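Local coordinates for protein mini spindles (Drosophila melanogaster, PDB 5VJC), which probably binds tubulin through its TOG domains, promoting microtubule dynamics and the formation of the mitotic spindle, at residues L115-L129 with R157-F169. Sequence-based numbering, arbitrary orientation.
Sequences LVQVFQVLIDEEYIL and RRVLRQVILVFPF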
loop_
_atom_site.group_PDB
_atom_site.type_symbol
_atom_site.label_atom_id
_atom_site.label_comp_id
_atom_site.label_asym_id
_atom_site.label_seq_id
_atom_site.Cartn_x
_atom_site.Cartn_y
_atom_site.Cartn_z
ATOM N N LEU A 115 -0.890 -4.808 11.133
ATOM C CA LEU A 115 -1.562 -4.958 9.844
ATOM C C LEU A 115 -1.451 -6.367 9.285
ATOM O O LEU A 115 -2.397 -6.860 8.662
ATOM C CB LEU A 115 -0.994 -3.957 8.832
ATOM C CG LEU A 115 -1.597 -2.563 8.988
ATOM C CD1 LEU A 115 -0.711 -1.557 8.293
ATOM C CD2 LEU A 115 -3.024 -2.539 8.398
ATOM N N VAL A 116 -0.288 -7.000 9.481
ATOM C CA VAL A 116 -0.133 -8.387 9.078
ATOM C C VAL A 116 -1.147 -9.255 9.822
ATOM O O VAL A 116 -1.772 -10.104 9.200
ATOM C CB VAL A 116 1.309 -8.907 9.312
ATOM C CG1 VAL A 116 1.387 -10.417 9.091
ATOM C CG2 VAL A 116 2.272 -8.190 8.371
ATOM N N GLN A 117 -1.320 -9.044 11.132
ATOM C CA GLN A 117 -2.318 -9.814 11.904
ATOM C C GLN A 117 -3.740 -9.532 11.394
ATOM O O GLN A 117 -4.570 -10.438 11.282
ATOM C CB GLN A 117 -2.272 -9.492 13.405
ATOM C CG GLN A 117 -0.927 -9.528 14.147
ATOM C CD GLN A 117 -1.073 -8.881 15.530
ATOM O OE1 GLN A 117 -0.461 -7.838 15.831
ATOM N NE2 GLN A 117 -1.940 -9.471 16.367
ATOM N N VAL A 118 -4.017 -8.268 11.097
ATOM C CA VAL A 118 -5.326 -7.874 10.560
ATOM C C VAL A 118 -5.636 -8.553 9.231
ATOM O O VAL A 118 -6.712 -9.122 9.059
ATOM C CB VAL A 118 -5.414 -6.347 10.358
ATOM C CG1 VAL A 118 -6.629 -5.972 9.499
ATOM C CG2 VAL A 118 -5.476 -5.642 11.709
ATOM N N PHE A 119 -4.700 -8.500 8.285
ATOM C CA PHE A 119 -5.012 -9.035 6.962
ATOM C C PHE A 119 -5.087 -10.556 6.970
ATOM O O PHE A 119 -5.861 -11.128 6.206
ATOM C CB PHE A 119 -4.019 -8.505 5.914
ATOM C CG PHE A 119 -4.426 -7.165 5.389
ATOM C CD1 PHE A 119 -5.260 -7.064 4.290
ATOM C CD2 PHE A 119 -4.064 -6.010 6.063
ATOM C CE1 PHE A 119 -5.699 -5.830 3.837
ATOM C CE2 PHE A 119 -4.492 -4.758 5.611
ATOM C CZ PHE A 119 -5.311 -4.673 4.498
ATOM N N GLN A 120 -4.350 -11.201 7.877
ATOM C CA GLN A 120 -4.536 -12.633 8.102
ATOM C C GLN A 120 -5.971 -12.958 8.550
ATOM O O GLN A 120 -6.592 -13.901 8.040
ATOM C CB GLN A 120 -3.543 -13.173 9.136
ATOM C CG GLN A 120 -3.516 -14.711 9.122
ATOM C CD GLN A 120 -3.262 -15.257 7.718
ATOM O OE1 GLN A 120 -2.250 -14.929 7.089
ATOM N NE2 GLN A 120 -4.189 -16.075 7.210
ATOM N N VAL A 121 -6.504 -12.179 9.483
ATOM C CA VAL A 121 -7.917 -12.325 9.874
ATOM C C VAL A 121 -8.849 -12.144 8.673
ATOM O O VAL A 121 -9.768 -12.949 8.458
ATOM C CB VAL A 121 -8.300 -11.332 10.993
ATOM C CG1 VAL A 121 -9.825 -11.281 11.200
ATOM C CG2 VAL A 121 -7.617 -11.738 12.284
ATOM N N LEU A 122 -8.597 -11.128 7.854
ATOM C CA LEU A 122 -9.444 -10.899 6.676
ATOM C C LEU A 122 -9.382 -12.083 5.698
ATOM O O LEU A 122 -10.399 -12.500 5.123
ATOM C CB LEU A 122 -9.032 -9.612 5.963
ATOM C CG LEU A 122 -9.024 -8.347 6.826
ATOM C CD1 LEU A 122 -8.700 -7.110 5.977
ATOM C CD2 LEU A 122 -10.349 -8.180 7.569
ATOM N N ILE A 123 -8.183 -12.621 5.508
ATOM C CA ILE A 123 -8.010 -13.785 4.637
ATOM C C ILE A 123 -8.738 -15.006 5.207
ATOM O O ILE A 123 -9.462 -15.695 4.486
ATOM C CB ILE A 123 -6.528 -14.095 4.429
ATOM C CG1 ILE A 123 -5.871 -12.925 3.673
ATOM C CG2 ILE A 123 -6.358 -15.448 3.696
ATOM C CD1 ILE A 123 -4.357 -12.922 3.708
ATOM N N ASP A 124 -8.587 -15.224 6.509
ATOM C CA ASP A 124 -9.181 -16.376 7.185
ATOM C C ASP A 124 -10.707 -16.305 7.171
ATOM O O ASP A 124 -11.389 -17.326 7.020
ATOM C CB ASP A 124 -8.669 -16.471 8.625
ATOM C CG ASP A 124 -7.236 -16.979 8.703
ATOM O OD1 ASP A 124 -6.721 -17.453 7.677
ATOM O OD2 ASP A 124 -6.631 -16.907 9.791
ATOM N N GLU A 125 -11.230 -15.092 7.303
ATOM C CA GLU A 125 -12.667 -14.861 7.293
ATOM C C GLU A 125 -13.225 -14.660 5.878
ATOM O O GLU A 125 -14.417 -14.422 5.707
ATOM C CB GLU A 125 -13.004 -13.645 8.160
ATOM C CG GLU A 125 -12.592 -13.785 9.619
ATOM C CD GLU A 125 -13.462 -14.760 10.407
ATOM O OE1 GLU A 125 -14.555 -15.132 9.915
ATOM O OE2 GLU A 125 -13.049 -15.146 11.528
ATOM N N GLU A 126 -12.356 -14.756 4.874
ATOM C CA GLU A 126 -12.738 -14.562 3.473
ATOM C C GLU A 126 -13.397 -13.193 3.264
ATOM O O GLU A 126 -14.331 -13.038 2.478
ATOM C CB GLU A 126 -13.669 -15.692 2.995
ATOM C CG GLU A 126 -13.074 -17.076 3.211
ATOM C CD GLU A 126 -13.869 -18.172 2.531
ATOM O OE1 GLU A 126 -14.853 -18.641 3.135
ATOM O OE2 GLU A 126 -13.506 -18.563 1.395
ATOM N N TYR A 127 -12.891 -12.191 3.965
ATOM C CA TYR A 127 -13.405 -10.840 3.767
ATOM C C TYR A 127 -12.806 -10.261 2.487
ATOM O O TYR A 127 -11.648 -10.506 2.162
ATOM C CB TYR A 127 -13.091 -9.960 4.976
ATOM C CG TYR A 127 -13.547 -8.510 4.836
ATOM C CD1 TYR A 127 -14.891 -8.163 4.987
ATOM C CD2 TYR A 127 -12.630 -7.497 4.551
ATOM C CE1 TYR A 127 -15.321 -6.837 4.840
ATOM C CE2 TYR A 127 -13.035 -6.165 4.422
ATOM C CZ TYR A 127 -14.390 -5.844 4.563
ATOM O OH TYR A 127 -14.795 -4.534 4.428
ATOM N N ILE A 128 -13.626 -9.504 1.774
ATOM C CA ILE A 128 -13.280 -8.799 0.550
ATOM C C ILE A 128 -13.263 -7.300 0.833
ATOM O O ILE A 128 -14.289 -6.769 1.260
ATOM C CB ILE A 128 -14.329 -9.107 -0.539
ATOM C CG1 ILE A 128 -14.220 -10.567 -0.945
ATOM C CG2 ILE A 128 -14.166 -8.200 -1.745
ATOM C CD1 ILE A 128 -12.857 -10.921 -1.369
ATOM N N LEU A 129 -12.133 -6.617 0.640
ATOM C CA LEU A 129 -12.092 -5.178 0.913
ATOM C C LEU A 129 -13.085 -4.408 0.052
ATOM O O LEU A 129 -13.212 -4.653 -1.159
ATOM C CB LEU A 129 -10.706 -4.566 0.678
ATOM C CG LEU A 129 -9.448 -4.838 1.503
ATOM C CD1 LEU A 129 -8.374 -3.803 1.139
ATOM C CD2 LEU A 129 -9.711 -4.815 2.992
ATOM N N ARG A 157 6.038 -4.614 2.258
ATOM C CA ARG A 157 5.937 -5.676 1.276
ATOM C C ARG A 157 5.051 -6.830 1.785
ATOM O O ARG A 157 4.232 -7.377 1.043
ATOM C CB ARG A 157 7.359 -6.174 0.917
ATOM C CG ARG A 157 7.494 -7.072 -0.325
ATOM C CD ARG A 157 8.757 -6.661 -1.165
ATOM N NE ARG A 157 9.875 -6.339 -0.292
ATOM C CZ ARG A 157 10.729 -5.342 -0.499
ATOM N NH1 ARG A 157 10.612 -4.585 -1.581
ATOM N NH2 ARG A 157 11.707 -5.120 0.375
ATOM N N ARG A 158 5.209 -7.204 3.049
ATOM C CA ARG A 158 4.452 -8.328 3.613
ATOM C C ARG A 158 2.943 -8.022 3.628
ATOM O O ARG A 158 2.105 -8.846 3.210
ATOM C CB ARG A 158 4.964 -8.637 5.026
ATOM C CG ARG A 158 4.184 -9.693 5.785
ATOM C CD ARG A 158 4.616 -11.121 5.480
ATOM N NE ARG A 158 4.061 -12.080 6.440
ATOM C CZ ARG A 158 2.877 -12.684 6.307
ATOM N NH1 ARG A 158 2.109 -12.448 5.247
ATOM N NH2 ARG A 158 2.456 -13.538 7.236
ATOM N N VAL A 159 2.608 -6.823 4.091
ATOM C CA VAL A 159 1.218 -6.346 4.082
ATOM C C VAL A 159 0.711 -6.224 2.652
ATOM O O VAL A 159 -0.374 -6.676 2.342
ATOM C CB VAL A 159 1.101 -4.969 4.807
ATOM C CG1 VAL A 159 -0.335 -4.361 4.658
ATOM C CG2 VAL A 159 1.497 -5.103 6.275
ATOM N N LEU A 160 1.492 -5.605 1.770
ATOM C CA LEU A 160 1.036 -5.440 0.393
ATOM C C LEU A 160 0.713 -6.803 -0.243
ATOM O O LEU A 160 -0.270 -6.961 -0.996
ATOM C CB LEU A 160 2.081 -4.701 -0.443
ATOM C CG LEU A 160 1.614 -4.264 -1.841
ATOM C CD1 LEU A 160 0.662 -3.058 -1.782
ATOM C CD2 LEU A 160 2.789 -3.954 -2.745
ATOM N N ARG A 161 1.493 -7.816 0.115
ATOM C CA ARG A 161 1.290 -9.120 -0.514
ATOM C C ARG A 161 0.168 -9.913 0.135
ATOM O O ARG A 161 -0.239 -10.949 -0.386
ATOM C CB ARG A 161 2.596 -9.896 -0.510
ATOM C CG ARG A 161 3.566 -9.278 -1.515
ATOM C CD ARG A 161 4.943 -9.920 -1.474
ATOM N NE ARG A 161 5.867 -9.180 -2.323
ATOM C CZ ARG A 161 7.102 -9.582 -2.615
ATOM N NH1 ARG A 161 7.549 -10.746 -2.152
ATOM N NH2 ARG A 161 7.871 -8.832 -3.401
ATOM N N GLN A 162 -0.360 -9.385 1.236
ATOM C CA GLN A 162 -1.635 -9.835 1.766
ATOM C C GLN A 162 -2.808 -9.079 1.139
ATOM O O GLN A 162 -3.840 -9.665 0.882
ATOM C CB GLN A 162 -1.687 -9.648 3.275
ATOM C CG GLN A 162 -0.721 -10.518 4.043
ATOM C CD GLN A 162 -0.777 -10.175 5.496
ATOM O OE1 GLN A 162 -0.494 -9.025 5.885
ATOM N NE2 GLN A 162 -1.207 -11.137 6.314
ATOM N N VAL A 163 -2.646 -7.772 0.932
ATOM C CA VAL A 163 -3.713 -6.962 0.351
ATOM C C VAL A 163 -4.183 -7.526 -0.987
ATOM O O VAL A 163 -5.394 -7.579 -1.257
ATOM C CB VAL A 163 -3.266 -5.503 0.164
ATOM C CG1 VAL A 163 -4.327 -4.712 -0.586
ATOM C CG2 VAL A 163 -2.999 -4.855 1.534
ATOM N N ILE A 164 -3.243 -7.973 -1.825
ATOM C CA ILE A 164 -3.609 -8.453 -3.148
ATOM C C ILE A 164 -4.449 -9.723 -3.083
ATOM O O ILE A 164 -5.050 -10.092 -4.067
ATOM C CB ILE A 164 -2.381 -8.749 -4.042
ATOM C CG1 ILE A 164 -1.516 -9.840 -3.404
ATOM C CG2 ILE A 164 -1.589 -7.490 -4.279
ATOM C CD1 ILE A 164 -0.118 -9.939 -3.998
ATOM N N LEU A 165 -4.495 -10.380 -1.928
ATOM C CA LEU A 165 -5.341 -11.561 -1.781
ATOM C C LEU A 165 -6.788 -11.173 -1.473
ATOM O O LEU A 165 -7.689 -11.988 -1.639
ATOM C CB LEU A 165 -4.794 -12.474 -0.683
ATOM C CG LEU A 165 -3.328 -12.886 -0.919
ATOM C CD1 LEU A 165 -2.766 -13.710 0.238
ATOM C CD2 LEU A 165 -3.209 -13.638 -2.238
ATOM N N VAL A 166 -7.014 -9.934 -1.035
ATOM C CA VAL A 166 -8.362 -9.512 -0.646
ATOM C C VAL A 166 -8.823 -8.230 -1.347
ATOM O O VAL A 166 -9.826 -7.636 -0.956
ATOM C CB VAL A 166 -8.484 -9.285 0.878
ATOM C CG1 VAL A 166 -8.373 -10.608 1.645
ATOM C CG2 VAL A 166 -7.453 -8.225 1.382
ATOM N N PHE A 167 -8.117 -7.851 -2.403
ATOM C CA PHE A 167 -8.364 -6.619 -3.136
ATOM C C PHE A 167 -7.797 -6.837 -4.542
ATOM O O PHE A 167 -6.784 -7.525 -4.674
ATOM C CB PHE A 167 -7.702 -5.431 -2.405
ATOM C CG PHE A 167 -8.018 -4.093 -3.000
ATOM C CD1 PHE A 167 -9.293 -3.562 -2.897
ATOM C CD2 PHE A 167 -7.043 -3.363 -3.655
ATOM C CE1 PHE A 167 -9.595 -2.331 -3.459
ATOM C CE2 PHE A 167 -7.342 -2.127 -4.207
ATOM C CZ PHE A 167 -8.610 -1.617 -4.114
ATOM N N PRO A 168 -8.440 -6.290 -5.596
ATOM C CA PRO A 168 -8.021 -6.669 -6.962
ATOM C C PRO A 168 -6.535 -6.438 -7.285
ATOM O O PRO A 168 -6.023 -5.326 -7.121
ATOM C CB PRO A 168 -8.905 -5.785 -7.846
ATOM C CG PRO A 168 -10.160 -5.608 -7.027
ATOM C CD PRO A 168 -9.627 -5.411 -5.623
ATOM N N PHE A 169 -5.857 -7.493 -7.743
ATOM C CA PHE A 169 -4.427 -7.412 -7.990
ATOM C C PHE A 169 -4.167 -6.452 -9.140
ATOM O O PHE A 169 -3.155 -5.775 -9.128
ATOM C CB PHE A 169 -3.782 -8.809 -8.244
ATOM C CG PHE A 169 -4.437 -9.634 -9.334
ATOM C CD1 PHE A 169 -4.077 -9.468 -10.669
ATOM C CD2 PHE A 169 -5.353 -10.622 -9.012
ATOM C CE1 PHE A 169 -4.661 -10.240 -11.675
ATOM C CE2 PHE A 169 -5.950 -11.406 -10.013
ATOM C CZ PHE A 169 -5.599 -11.213 -11.345
HETATM O O HOH W 1 -0.862 -13.773 5.164
HETATM O O HOH W 2 -0.043 -14.426 8.830
HETATM O O HOH W 3 -11.784 -6.367 -2.780
#
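The F119 ring lies between two aliphatic groups: V163 CG2 sits over one face in a CH-pi contact, 4.0 Å from the ring centroid, and L122 CD1 lies off-centre over the opposite face. V166 CG2 abuts the edge at F119 CD1, 3.8 Å away, and L115 O is also in plane at the edge. P168 CD lies off-centre over one face of the F167 ring. The R158 guanidinium rests one face on V116 CG1 and meets a water at its edge; a bend at chi2 (85°) turns the arginine chain over the valine. That water also accepts from Q162 NE2 and donates to Q120 OE1, joining the three side chains. Q162 enters as a knob among V116, F119, Q120 and I123. Its NE2 reaches V116 O at 3.1 Å, nearly straight (166°), in the carbonyl plane and on a lone pair, although the same oxygen already takes the helical N-H of Q120. Q162 OE1, turned toward F119 CB (3.6 Å), is buried with no polar partner in the model. Helices 105-124 and 150-166 run nearly parallel as neighbours within one layer of the HEAT-repeat array of a TOG domain; the axes of their segments 115-124 and 157-166 come within 9.4 Å at a 16° crossing. Helix 105-124 ends in a Schellman motif at E126, and the chain then crosses the C-terminal end of helix 150-166. There L129 N donates a hydrogen bond to V166 O (3.0 Å), and another water donates to both V166 O and L129 O. V166 CG1 reaches Y127 O at 3.3 Å, while L129 CD1 packs on F167 CB.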